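Local coordinates for ferric uptake regulation protein (Helicobacter pylori, PDB 2XIG), which probably acts as a global repressor of transcription, using ferrous iron as a cofactor to bind the operators of the genes it controls, at residues E12-R15 / M16-K20; K57-I61 / S62-R66. The protein carries 2 engineered substitutions. All coordinates share one frame; numbering follows the deposited sequence.

Contact 1: E12-R15 / M16-K20; sequences ERLR and MSIKK
Met16 N donates to Glu12 O at 2.9 Å, and the same step of four residues repeats along the backbone. Ser17 N bonds to Arg13 O. Ile18 N bonds to Leu14 O at 2.8 Å, and Lys19 N to Arg15 O at 3.1 Å. This is regular alpha-helical bonding in the last turns of helix 7-20, in what is probably the DNA-binding part of the chain.

The side chains divide between a polar, more exposed side and a buried apolar one. On the polar side Glu12 and Arg15 form a salt bridge one turn apart. Arg15 grips the carboxylate side-on with two nitrogens. Its NH2 meets Glu12 OE1 at 2.7 Å on the syn lone pair. Its NE meets Glu12 OE2 at 3.0 Å, also on the syn side but 30° out of the carboxylate plane. Both oxygens lie close to the guanidinium plane, so the pair of bonds limits rotation of that group. The bend of Arg15 at chi3 (67°) swings the guanidinium back toward Glu12.

Met16 lies beside this pair. Its CG sits 3.6 Å from Glu12 OE1, and its chain crosses the two partners obliquely. Arg13 turns to another partner, forming a salt bridge with Glu5.

On the buried side Leu14 and Ile18 run alongside each other in the same direction. Leu14 CD1 is 4.1 Å from Ile18 CG1. Both side chains pack on Phe70 of helix 61-73 and on Arg29 of helix 27-38, so this face joins the N-terminal helix to two other helices.

The bends of Met16 at chi2 and chi3 leave its SD 3.3 Å from Arg15 NH2, at an oblique angle to the guanidinium plane.

Contact 2: K57-I61 / S62-R66; sequences KNTSI and SSVYR
Ser60 and Ser62 meet through their hydroxyls at the start of helix 61-73, where Ser60 is the N-cap. The Ser60 OG to Ser62 OG distance is 2.6 Å, and the direction of this bond is open. Ser63 OG lies 2.7 Å from Ser60 O. Its one proton has two acceptors within reach, Ser60 O and Gln28 OE1, and which of them takes it is not settled. Ser63 OG stands between its own backbone N and carbonyl carbon (chi1 74°), a position that turns it back toward the cap.

Backbone bonds wind the first turn. Tyr65 N reaches Ile61 O at 3.0 Å, whereas Ser63 N and Val64 N make weak bonds to Ser60 O.

Two waters complete the cap. Water 1 is 2.5 Å from Ser60 OG and accepts from Ser62 N at 2.9 Å. It thus links the cap hydroxyl to an amide of the first turn. Water 2 accepts from Ser60 N at 2.9 Å and donates to Ser63 OG at 3.2 Å. It joins the two groups that bond directly in a capping box.

Apolar contact is made by Ile61 and Tyr65, which run side by side. Ile61 CG1 is 3.9 Å from Tyr65 CE2, and Ile61 O lies at the ring edge, in its plane.

Thr59, Ile61, Val64 and Tyr65 rest on helix 45-52, and Thr59 and Val64 also touch Gln28 of helix 27-38. Helix 61-73 is probably the DNA-recognition helix of this winged-helix domain, with strands 77-82 and 86-91 as its wing.

Overall arrangement
Both contacts are local, and they follow one another in series along the chain. Contact 1 is a pair of helical turns, and contact 2 is a loop running into the start of a helix. Their centres are 21 Å apart and their nearest atoms about 9 Å, so they do not touch. Helix 61-73 connects them: contact 2 forms its start, while Phe70, further along, packs against Leu14 and Ile18 of contact 1. Helix 27-38 touches both as well. A second relation runs between chains. Glu12 and Arg13 of the second subunit pack on Ile61, Ser62 and Tyr65 of contact 2. Both contacts lie in the presumed DNA-binding region, away from the three zinc sites.

Contact 1: E12-R15 / M16-K20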
ATOM      1  N   GLU C  12     -27.057  29.233 -11.051  1.00 21.21           N
ATOM      2  CA  GLU C  12     -28.498  29.232 -11.322  1.00 22.92           C
ATOM      3  C   GLU C  12     -29.001  27.810 -11.589  1.00 18.59           C
ATOM      4  O   GLU C  12     -30.071  27.422 -11.106  1.00 25.39           O
ATOM      5  CB  GLU C  12     -28.871  30.181 -12.476  1.00 20.86           C
ATOM      6  CG  GLU C  12     -30.344  30.086 -12.909  1.00 24.14           C
ATOM      7  CD  GLU C  12     -31.349  30.520 -11.835  1.00 31.37           C
ATOM      8  OE1 GLU C  12     -32.540  30.147 -11.957  1.00 32.70           O
ATOM      9  OE2 GLU C  12     -30.965  31.229 -10.876  1.00 34.03           O
ATOM     10  N   ARG C  13     -28.242  27.037 -12.356  1.00 16.39           N
ATOM     11  CA  ARG C  13     -28.543  25.614 -12.506  1.00 24.21           C
ATOM     12  C   ARG C  13     -28.556  24.933 -11.139  1.00 25.40           C
ATOM     13  O   ARG C  13     -29.361  24.033 -10.883  1.00 21.44           O
ATOM     14  CB  ARG C  13     -27.532  24.923 -13.416  1.00 24.79           C
ATOM     15  CG  ARG C  13     -27.631  25.319 -14.872  1.00 28.29           C
ATOM     16  CD  ARG C  13     -26.964  24.293 -15.783  1.00 25.66           C
ATOM     17  NE  ARG C  13     -25.512  24.243 -15.604  1.00 24.90           N
ATOM     18  CZ  ARG C  13     -24.862  23.246 -15.017  1.00 28.09           C
ATOM     19  NH1 ARG C  13     -25.523  22.193 -14.541  1.00 24.93           N
ATOM     20  NH2 ARG C  13     -23.545  23.298 -14.912  1.00 29.26           N
ATOM     21  N   LEU C  14     -27.664  25.371 -10.258  1.00 21.14           N
ATOM     22  CA  LEU C  14     -27.624  24.816  -8.908  1.00 23.93           C
ATOM     23  C   LEU C  14     -28.921  25.141  -8.164  1.00 28.53           C
ATOM     24  O   LEU C  14     -29.541  24.258  -7.577  1.00 25.04           O
ATOM     25  CB  LEU C  14     -26.426  25.353  -8.130  1.00 24.25           C
ATOM     26  CG  LEU C  14     -26.336  24.853  -6.685  1.00 26.18           C
ATOM     27  CD1 LEU C  14     -26.280  23.329  -6.654  1.00 23.10           C
ATOM     28  CD2 LEU C  14     -25.128  25.454  -5.979  1.00 24.88           C
ATOM     29  N   ARG C  15     -29.317  26.411  -8.194  1.00 30.02           N
ATOM     30  CA  ARG C  15     -30.555  26.854  -7.551  1.00 33.69           C
ATOM     31  C   ARG C  15     -31.746  26.058  -8.068  1.00 32.10           C
ATOM     32  O   ARG C  15     -32.608  25.636  -7.299  1.00 30.19           O
ATOM     33  CB  ARG C  15     -30.785  28.349  -7.790  1.00 32.33           C
ATOM     34  CG  ARG C  15     -31.907  28.956  -6.944  1.00 36.42           C
ATOM     35  CD  ARG C  15     -32.273  30.356  -7.420  1.00 36.91           C
ATOM     36  NE  ARG C  15     -32.872  30.327  -8.750  1.00 38.34           N
ATOM     37  CZ  ARG C  15     -34.159  30.086  -8.977  1.00 39.07           C
ATOM     38  NH1 ARG C  15     -34.983  29.858  -7.960  1.00 39.94           N
ATOM     39  NH2 ARG C  15     -34.622  30.069 -10.217  1.00 33.56           N
ATOM     40  N   MET C  16     -31.787  25.843  -9.377  1.00 27.45           N
ATOM     41  CA  MET C  16     -32.879  25.085  -9.968  1.00 31.13           C
ATOM     42  C   MET C  16     -32.869  23.627  -9.521  1.00 34.55           C
ATOM     43  O   MET C  16     -33.921  23.033  -9.295  1.00 36.03           O
ATOM     44  CB  MET C  16     -32.848  25.201 -11.490  1.00 31.24           C
ATOM     45  CG  MET C  16     -33.209  26.590 -11.975  1.00 32.26           C
ATOM     46  SD  MET C  16     -34.919  27.025 -11.572  1.00 46.84           S
ATOM     47  CE  MET C  16     -35.792  26.057 -12.803  1.00 51.74           C
ATOM     48  N   SER C  17     -31.675  23.061  -9.379  1.00 31.91           N
ATOM     49  CA  SER C  17     -31.524  21.670  -8.963  1.00 34.14           C
ATOM     50  C   SER C  17     -31.881  21.495  -7.490  1.00 36.35           C
ATOM     51  O   SER C  17     -32.414  20.458  -7.095  1.00 42.16           O
ATOM     52  CB  SER C  17     -30.093  21.190  -9.224  1.00 36.95           C
ATOM     53  OG  SER C  17     -29.914  19.838  -8.839  1.00 36.81           O
ATOM     54  N   ILE C  18     -31.590  22.513  -6.683  1.00 29.62           N
ATOM     55  CA  ILE C  18     -31.897  22.475  -5.256  1.00 35.00           C
ATOM     56  C   ILE C  18     -33.405  22.478  -5.020  1.00 40.41           C
ATOM     57  O   ILE C  18     -33.927  21.691  -4.232  1.00 42.63           O
ATOM     58  CB  ILE C  18     -31.267  23.668  -4.515  1.00 34.66           C
ATOM     59  CG1 ILE C  18     -29.749  23.487  -4.414  1.00 32.74           C
ATOM     60  CG2 ILE C  18     -31.896  23.847  -3.135  1.00 36.73           C
ATOM     61  CD1 ILE C  18     -29.323  22.163  -3.787  1.00 32.20           C
ATOM     62  N   LYS C  19     -34.101  23.373  -5.708  1.00 46.06           N
ATOM     63  CA  LYS C  19     -35.550  23.444  -5.593  1.00 52.16           C
ATOM     64  C   LYS C  19     -36.193  22.141  -6.066  1.00 57.05           C
ATOM     65  O   LYS C  19     -37.097  21.613  -5.417  1.00 58.98           O
ATOM     66  CB  LYS C  19     -36.085  24.637  -6.382  1.00 53.66           C
ATOM     67  CG  LYS C  19     -37.591  24.793  -6.328  1.00 59.53           C
ATOM     68  CD  LYS C  19     -37.985  26.238  -6.569  1.00 62.29           C
ATOM     69  CE  LYS C  19     -39.429  26.348  -7.019  1.00 65.80           C
ATOM     70  NZ  LYS C  19     -39.883  27.763  -7.007  1.00 67.49           N
ATOM     71  N   LYS C  20     -35.711  21.623  -7.191  1.00 54.47           N
ATOM     72  CA  LYS C  20     -36.210  20.367  -7.740  1.00 54.28           C
ATOM     73  C   LYS C  20     -36.086  19.205  -6.754  1.00 52.44           C
ATOM     74  O   LYS C  20     -36.981  18.365  -6.666  1.00 52.49           O
ATOM     75  CB  LYS C  20     -35.470  20.032  -9.035  1.00 58.53           C
ATOM     76  CG  LYS C  20     -35.814  18.677  -9.630  1.00 59.91           C
ATOM     77  CD  LYS C  20     -35.134  18.492 -10.982  1.00 59.74           C
ATOM     78  CE  LYS C  20     -35.641  17.246 -11.691  1.00 60.60           C
ATOM     79  NZ  LYS C  20     -35.038  17.087 -13.043  1.00 60.06           N
TER

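Contact 2: K57-I61 / S62-R66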
ATOM      1  N   LYS C  57     -15.889  30.619  10.117  1.00 38.40           N
ATOM      2  CA  LYS C  57     -14.882  29.835  10.827  1.00 43.78           C
ATOM      3  C   LYS C  57     -15.420  28.551  11.449  1.00 41.34           C
ATOM      4  O   LYS C  57     -14.695  27.565  11.564  1.00 42.41           O
ATOM      5  CB  LYS C  57     -14.208  30.681  11.918  1.00 54.43           C
ATOM      6  CG  LYS C  57     -13.378  31.853  11.404  1.00 62.29           C
ATOM      7  CD  LYS C  57     -14.246  32.896  10.706  1.00 66.94           C
ATOM      8  CE  LYS C  57     -15.436  33.300  11.567  1.00 69.56           C
ATOM      9  NZ  LYS C  57     -16.528  33.907  10.752  1.00 71.24           N
ATOM     10  N   ASN C  58     -16.683  28.562  11.860  1.00 40.24           N
ATOM     11  CA  ASN C  58     -17.249  27.408  12.549  1.00 37.98           C
ATOM     12  C   ASN C  58     -17.902  26.382  11.621  1.00 36.35           C
ATOM     13  O   ASN C  58     -18.709  25.564  12.063  1.00 34.61           O
ATOM     14  CB  ASN C  58     -18.222  27.856  13.639  1.00 37.07           C
ATOM     15  CG  ASN C  58     -17.565  28.755  14.662  1.00 41.25           C
ATOM     16  OD1 ASN C  58     -16.423  28.525  15.066  1.00 40.12           O
ATOM     17  ND2 ASN C  58     -18.280  29.793  15.083  1.00 47.14           N
ATOM     18  N   THR C  59     -17.541  26.427  10.340  1.00 32.73           N
ATOM     19  CA  THR C  59     -17.996  25.432   9.376  1.00 27.35           C
ATOM     20  C   THR C  59     -17.351  24.068   9.652  1.00 29.16           C
ATOM     21  O   THR C  59     -16.143  23.969   9.881  1.00 26.36           O
ATOM     22  CB  THR C  59     -17.656  25.856   7.934  1.00 28.53           C
ATOM     23  OG1 THR C  59     -18.251  27.128   7.647  1.00 34.84           O
ATOM     24  CG2 THR C  59     -18.165  24.827   6.935  1.00 31.06           C
ATOM     25  N   SER C  60     -18.164  23.018   9.605  1.00 23.61           N
ATOM     26  CA  SER C  60     -17.700  21.661   9.879  1.00 21.06           C
ATOM     27  C   SER C  60     -17.385  20.923   8.585  1.00 22.12           C
ATOM     28  O   SER C  60     -18.054  21.124   7.553  1.00 20.22           O
ATOM     29  CB  SER C  60     -18.770  20.910  10.673  1.00 34.35           C
ATOM     30  OG  SER C  60     -18.651  19.510  10.497  1.00 44.79           O
ATOM     31  N   ILE C  61     -16.365  20.073   8.621  1.00 18.10           N
ATOM     32  CA  ILE C  61     -15.956  19.363   7.412  1.00 17.92           C
ATOM     33  C   ILE C  61     -17.017  18.344   6.999  1.00 17.36           C
ATOM     34  O   ILE C  61     -17.157  18.038   5.808  1.00 15.14           O
ATOM     35  CB  ILE C  61     -14.543  18.716   7.543  1.00 21.17           C
ATOM     36  CG1 ILE C  61     -14.032  18.248   6.175  1.00 23.57           C
ATOM     37  CG2 ILE C  61     -14.538  17.570   8.558  1.00 24.04           C
ATOM     38  CD1 ILE C  61     -12.521  17.997   6.135  1.00 26.79           C
ATOM     39  N   SER C  62     -17.786  17.842   7.964  1.00 17.90           N
ATOM     40  CA  SER C  62     -18.915  16.961   7.625  1.00 21.14           C
ATOM     41  C   SER C  62     -19.920  17.653   6.709  1.00 19.67           C
ATOM     42  O   SER C  62     -20.511  17.019   5.831  1.00 18.41           O
ATOM     43  CB  SER C  62     -19.628  16.450   8.880  1.00 21.28           C
ATOM     44  OG  SER C  62     -20.124  17.522   9.655  1.00 21.48           O
ATOM     45  N   SER C  63     -20.117  18.952   6.904  1.00 16.44           N
ATOM     46  CA  SER C  63     -21.069  19.674   6.057  1.00 16.52           C
ATOM     47  C   SER C  63     -20.522  19.802   4.638  1.00 19.49           C
ATOM     48  O   SER C  63     -21.274  19.708   3.660  1.00 22.59           O
ATOM     49  CB  SER C  63     -21.462  21.033   6.660  1.00 26.98           C
ATOM     50  OG  SER C  63     -20.421  21.988   6.551  1.00 35.47           O
ATOM     51  N   VAL C  64     -19.207  19.978   4.523  1.00 19.00           N
ATOM     52  CA  VAL C  64     -18.571  20.072   3.212  1.00 17.51           C
ATOM     53  C   VAL C  64     -18.645  18.756   2.440  1.00 16.54           C
ATOM     54  O   VAL C  64     -18.942  18.755   1.242  1.00 21.33           O
ATOM     55  CB  VAL C  64     -17.127  20.599   3.304  1.00 16.48           C
ATOM     56  CG1 VAL C  64     -16.438  20.489   1.947  1.00 21.38           C
ATOM     57  CG2 VAL C  64     -17.143  22.050   3.790  1.00 17.93           C
ATOM     58  N   TYR C  65     -18.411  17.641   3.125  1.00 14.56           N
ATOM     59  CA  TYR C  65     -18.550  16.331   2.495  1.00 19.22           C
ATOM     60  C   TYR C  65     -19.954  16.128   1.951  1.00 17.74           C
ATOM     61  O   TYR C  65     -20.119  15.695   0.811  1.00 21.29           O
ATOM     62  CB  TYR C  65     -18.202  15.187   3.462  1.00 18.90           C
ATOM     63  CG  TYR C  65     -16.755  14.756   3.376  1.00 21.13           C
ATOM     64  CD1 TYR C  65     -16.376  13.674   2.596  1.00 25.27           C
ATOM     65  CD2 TYR C  65     -15.764  15.459   4.052  1.00 16.71           C
ATOM     66  CE1 TYR C  65     -15.041  13.289   2.505  1.00 21.73           C
ATOM     67  CE2 TYR C  65     -14.441  15.088   3.963  1.00 17.82           C
ATOM     68  CZ  TYR C  65     -14.084  14.005   3.196  1.00 23.75           C
ATOM     69  OH  TYR C  65     -12.763  13.640   3.125  1.00 27.60           O
ATOM     70  N   ARG C  66     -20.956  16.426   2.773  1.00 19.10           N
ATOM     71  CA  ARG C  66     -22.346  16.291   2.353  1.00 19.84           C
ATOM     72  C   ARG C  66     -22.626  17.107   1.082  1.00 23.16           C
ATOM     73  O   ARG C  66     -23.233  16.611   0.134  1.00 21.71           O
ATOM     74  CB  ARG C  66     -23.283  16.727   3.477  1.00 21.56           C
ATOM     75  CG  ARG C  66     -24.752  16.642   3.123  1.00 24.05           C
ATOM     76  CD  ARG C  66     -25.633  17.059   4.306  1.00 22.98           C
ATOM     77  NE  ARG C  66     -25.143  16.444   5.533  1.00 29.04           N
ATOM     78  CZ  ARG C  66     -24.683  17.113   6.585  1.00 28.17           C
ATOM     79  NH1 ARG C  66     -24.683  18.438   6.595  1.00 27.69           N
ATOM     80  NH2 ARG C  66     -24.242  16.449   7.640  1.00 33.20           N
TER
HETATM   81  O   HOH W   1     -17.139  17.547  10.788  1.00 20.17           O
HETATM   82  O   HOH W   2     -21.033  23.264   9.465  1.00 32.12           O